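Local coordinates for diphthine synthase (Aeropyrum pernix, PDB 1WDE), which probably trimethylates the amino group of the modified target histidine in translation elongation factor 2 with S-adenosyl-L-methionine, forming diphthine on the way to diphthamide, at residues Ser254-Glu257 with Glu258-Ala262; Ala238-Gly242 with Gly243-Ile247. One frame throughout, in Å; residues are numbered along the deposited sequence.

Contact 1 (Ser254-Glu257 with Glu258-Ala262)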
loop_
_atom_site.group_PDB
_atom_site.type_symbol
_atom_site.label_atom_id
_atom_site.label_comp_id
_atom_site.label_asym_id
_atom_site.label_seq_id
_atom_site.Cartn_x
_atom_site.Cartn_y
_atom_site.Cartn_z
ATOM N N SER A 254 -6.252 -5.570 -21.077
ATOM C CA SER A 254 -7.151 -6.346 -21.910
ATOM C C SER A 254 -8.019 -5.295 -22.608
ATOM O O SER A 254 -8.148 -4.170 -22.128
ATOM C CB SER A 254 -8.027 -7.259 -21.040
ATOM O OG SER A 254 -9.255 -6.626 -20.717
ATOM N N GLY A 255 -8.597 -5.641 -23.750
ATOM C CA GLY A 255 -9.432 -4.679 -24.447
ATOM C C GLY A 255 -10.497 -4.079 -23.549
ATOM O O GLY A 255 -10.715 -2.862 -23.548
ATOM N N VAL A 256 -11.171 -4.929 -22.780
ATOM C CA VAL A 256 -12.204 -4.447 -21.873
ATOM C C VAL A 256 -11.586 -3.546 -20.797
ATOM O O VAL A 256 -12.197 -2.560 -20.392
ATOM C CB VAL A 256 -12.979 -5.626 -21.220
ATOM C CG1 VAL A 256 -13.825 -5.126 -20.056
ATOM C CG2 VAL A 256 -13.902 -6.276 -22.269
ATOM N N GLU A 257 -10.364 -3.856 -20.365
ATOM C CA GLU A 257 -9.709 -3.035 -19.341
ATOM C C GLU A 257 -9.362 -1.617 -19.788
ATOM O O GLU A 257 -9.437 -0.682 -18.995
ATOM C CB GLU A 257 -8.448 -3.718 -18.829
ATOM C CG GLU A 257 -8.717 -4.837 -17.817
ATOM C CD GLU A 257 -7.426 -5.416 -17.303
ATOM O OE1 GLU A 257 -6.562 -5.766 -18.129
ATOM O OE2 GLU A 257 -7.262 -5.510 -16.077
ATOM N N GLU A 258 -8.939 -1.469 -21.042
ATOM C CA GLU A 258 -8.619 -0.157 -21.607
ATOM C C GLU A 258 -9.871 0.708 -21.555
ATOM O O GLU A 258 -9.812 1.911 -21.273
ATOM C CB GLU A 258 -8.165 -0.287 -23.072
ATOM C CG GLU A 258 -6.749 -0.828 -23.213
ATOM C CD GLU A 258 -6.293 -0.990 -24.668
ATOM O OE1 GLU A 258 -5.097 -1.303 -24.873
ATOM O OE2 GLU A 258 -7.118 -0.816 -25.595
ATOM N N TRP A 259 -11.009 0.083 -21.837
ATOM C CA TRP A 259 -12.284 0.787 -21.824
ATOM C C TRP A 259 -12.629 1.179 -20.388
ATOM O O TRP A 259 -13.016 2.322 -20.141
ATOM C CB TRP A 259 -13.354 -0.115 -22.443
ATOM C CG TRP A 259 -14.781 0.344 -22.327
ATOM C CD1 TRP A 259 -15.350 1.453 -22.895
ATOM C CD2 TRP A 259 -15.825 -0.316 -21.598
ATOM N NE1 TRP A 259 -16.690 1.525 -22.564
ATOM C CE2 TRP A 259 -17.005 0.451 -21.768
ATOM C CE3 TRP A 259 -15.880 -1.478 -20.817
ATOM C CZ2 TRP A 259 -18.223 0.087 -21.181
ATOM C CZ3 TRP A 259 -17.093 -1.839 -20.234
ATOM C CH2 TRP A 259 -18.248 -1.056 -20.420
ATOM N N LEU A 260 -12.478 0.242 -19.449
ATOM C CA LEU A 260 -12.766 0.490 -18.029
ATOM C C LEU A 260 -11.852 1.562 -17.445
ATOM O O LEU A 260 -12.329 2.478 -16.778
ATOM C CB LEU A 260 -12.600 -0.797 -17.203
ATOM C CG LEU A 260 -13.553 -1.958 -17.522
ATOM C CD1 LEU A 260 -13.151 -3.219 -16.732
ATOM C CD2 LEU A 260 -14.972 -1.533 -17.186
ATOM N N LEU A 261 -10.542 1.438 -17.683
ATOM C CA LEU A 261 -9.551 2.402 -17.181
ATOM C C LEU A 261 -9.735 3.797 -17.794
ATOM O O LEU A 261 -9.546 4.817 -17.121
ATOM C CB LEU A 261 -8.118 1.913 -17.455
ATOM C CG LEU A 261 -7.020 2.867 -16.963
ATOM C CD1 LEU A 261 -7.130 3.004 -15.458
ATOM C CD2 LEU A 261 -5.629 2.348 -17.340
ATOM N N ALA A 262 -10.089 3.847 -19.073
ATOM C CA ALA A 262 -10.314 5.128 -19.736
ATOM C C ALA A 262 -11.497 5.826 -19.047
ATOM O O ALA A 262 -11.452 7.016 -18.784
ATOM C CB ALA A 262 -10.625 4.909 -21.240
HETATM O O HOH W 1 -10.286 -1.417 -25.691
#
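Glu257, Glu258 and Val256 lie in the first turn of helix 255-264, where Val256 packs against Leu260 and Glu258 N donates to Ser254 O (3.0 Å). Ser254 is the N-cap: Glu257 N donates to Ser254 OG over 3.0 Å, and Ser254 N returns a nearly straight bond to Glu257 OE1, also 3.0 Å, closing a capping box. OE1 takes this N-H on its anti lone pair. With CG beside its own backbone N (chi1 -79°), the Glu257 carboxylate is brought back to the serine. Its charge is met by a salt bridge from Arg136, while His168 and the backbone of Ser133 bond to OE2. A water donates to both Gly255 O (2.6 Å) and Glu258 OE2 (3.2 Å). On the apolar flank Val256 and Leu260 point the same way, Val256 CG1 lying 3.9 Å from Leu260 CD1; Val256 CG1 also comes within 4.3 Å of CE3 on Trp259. One residue further along, Leu261 N donates to Glu257 O (2.7 Å). The buried Glu257 carboxylate thus has several donors, which would probably favour its ionised form, and it ties the helix start to Arg136 and His168 as well as to Ser254.

Contact 2 (Ala238-Gly242 with Gly243-Ile247)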
loop_
_atom_site.group_PDB
_atom_site.type_symbol
_atom_site.label_atom_id
_atom_site.label_comp_id
_atom_site.label_asym_id
_atom_site.label_seq_id
_atom_site.Cartn_x
_atom_site.Cartn_y
_atom_site.Cartn_z
ATOM N N ALA A 238 6.883 14.994 -12.726
ATOM C CA ALA A 238 5.702 15.803 -12.484
ATOM C C ALA A 238 5.544 16.150 -10.997
ATOM O O ALA A 238 5.726 15.300 -10.125
ATOM C CB ALA A 238 4.481 15.071 -12.973
ATOM N N ASP A 239 5.244 17.414 -10.714
ATOM C CA ASP A 239 5.013 17.862 -9.339
ATOM C C ASP A 239 3.489 17.859 -9.205
ATOM O O ASP A 239 2.850 18.893 -9.332
ATOM C CB ASP A 239 5.594 19.274 -9.148
ATOM C CG ASP A 239 5.136 19.934 -7.848
ATOM O OD1 ASP A 239 4.895 19.211 -6.854
ATOM O OD2 ASP A 239 5.029 21.179 -7.817
ATOM N N VAL A 240 2.898 16.690 -8.960
ATOM C CA VAL A 240 1.437 16.601 -8.879
ATOM C C VAL A 240 0.871 17.164 -7.577
ATOM O O VAL A 240 1.619 17.426 -6.637
ATOM C CB VAL A 240 0.947 15.132 -9.029
ATOM C CG1 VAL A 240 1.584 14.493 -10.252
ATOM C CG2 VAL A 240 1.281 14.345 -7.787
ATOM N N GLU A 241 -0.445 17.355 -7.530
ATOM C CA GLU A 241 -1.072 17.851 -6.314
ATOM C C GLU A 241 -0.721 16.926 -5.163
ATOM O O GLU A 241 -0.559 15.713 -5.349
ATOM C CB GLU A 241 -2.591 17.886 -6.441
ATOM C CG GLU A 241 -3.135 19.101 -7.132
ATOM C CD GLU A 241 -3.314 18.897 -8.608
ATOM O OE1 GLU A 241 -3.664 19.880 -9.294
ATOM O OE2 GLU A 241 -3.114 17.756 -9.079
ATOM N N GLY A 242 -0.600 17.492 -3.973
ATOM C CA GLY A 242 -0.289 16.670 -2.819
ATOM C C GLY A 242 -1.437 15.696 -2.610
ATOM O O GLY A 242 -2.575 15.979 -2.987
ATOM N N GLY A 243 -1.150 14.540 -2.028
ATOM C CA GLY A 243 -2.202 13.569 -1.788
ATOM C C GLY A 243 -1.600 12.283 -1.268
ATOM O O GLY A 243 -0.383 12.142 -1.241
ATOM N N VAL A 244 -2.447 11.358 -0.829
ATOM C CA VAL A 244 -1.980 10.064 -0.336
ATOM C C VAL A 244 -2.284 9.141 -1.510
ATOM O O VAL A 244 -3.422 8.744 -1.726
ATOM C CB VAL A 244 -2.772 9.635 0.901
ATOM C CG1 VAL A 244 -2.142 8.393 1.522
ATOM C CG2 VAL A 244 -2.813 10.781 1.902
ATOM N N TYR A 245 -1.256 8.843 -2.291
ATOM C CA TYR A 245 -1.421 8.027 -3.484
ATOM C C TYR A 245 -0.798 6.649 -3.423
ATOM O O TYR A 245 0.039 6.351 -2.575
ATOM C CB TYR A 245 -0.743 8.688 -4.703
ATOM C CG TYR A 245 -1.171 10.089 -5.041
ATOM C CD1 TYR A 245 -0.416 11.194 -4.633
ATOM C CD2 TYR A 245 -2.305 10.308 -5.807
ATOM C CE1 TYR A 245 -0.785 12.494 -4.996
ATOM C CE2 TYR A 245 -2.687 11.592 -6.179
ATOM C CZ TYR A 245 -1.925 12.680 -5.779
ATOM O OH TYR A 245 -2.295 13.925 -6.225
ATOM N N SER A 246 -1.218 5.836 -4.388
ATOM C CA SER A 246 -0.640 4.531 -4.629
ATOM C C SER A 246 -0.545 4.588 -6.149
ATOM O O SER A 246 -1.270 5.366 -6.806
ATOM C CB SER A 246 -1.532 3.380 -4.122
ATOM O OG SER A 246 -2.816 3.423 -4.708
ATOM N N ILE A 247 0.372 3.812 -6.716
ATOM C CA ILE A 247 0.552 3.802 -8.151
ATOM C C ILE A 247 0.271 2.404 -8.706
ATOM O O ILE A 247 0.649 1.406 -8.109
ATOM C CB ILE A 247 1.999 4.226 -8.491
ATOM C CG1 ILE A 247 2.206 5.707 -8.123
ATOM C CG2 ILE A 247 2.279 4.019 -9.966
ATOM C CD1 ILE A 247 3.649 6.128 -8.156
#
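The backbone from Glu241 to Tyr245 arches through Gly242 and the fully extended Gly243, bringing the Tyr245 side chain against the Glu241 carbonyl. Tyr245 OH donates to Glu241 O over a short 2.6 Å, arriving from above the carbonyl plane, 43° out of it, with a C=O...O angle of 129°. Relative to the ring, the same oxygen lies at the edge and in plane, and Tyr245 CE1 is 3.2 Å from Glu241 O. The tyrosine reaches it with CG beside its backbone N, opposite the carbonyl carbon (chi1 -56°), which sends the ring back across the bend. Val240 supplies the apolar part: its CG2 methyl, placed between the backbone N and the carbonyl carbon, approaches the ring obliquely, 3.9 Å from Tyr245 CE1, as the two side chains slide past one another in opposite directions. At the ring's far end Glu241 CB stands 4.0 Å from Tyr245 OH. Leu215 and Pro184 touch both Val240 and Tyr245, and the hydroxyl is also hydrogen-bonded to Arg225 NH1, while NH2 of the same arginine makes a long, weak ion pair with Glu241 OE2. Replacing Tyr245 by a phenylalanine would probably leave Glu241 O without its hydroxyl donor and Arg225 without this partner, so that one hold on the bend is lost. The buried ring thus carries its one polar atom to the bend leading into strand 246-249, where the hydroxyl joins a backbone carbonyl to an arginine of strand 225-229.

How the contacts relate
Contact 2 closes before contact 1 opens: strand 246-249 leads out of contact 2 and is followed by helix 255-264, whose start is contact 1. Their centres are 23 Å apart and their nearest atoms about 10 Å, so the two do not touch. Both are tied to the mixed sheet: contact 2 runs into its central strand, between 168-173 and 213-217, while the Glu257 of contact 1 bonds to His168 at the start of strand 168-173. Contact 2 is the one near the probable S-adenosyl-L-methionine site: the Tyr245 side chain is about 4 Å from that of Leu173 and about 10 Å from Gly122, both inferred to bind the cofactor. Contact 1 lies away from that site.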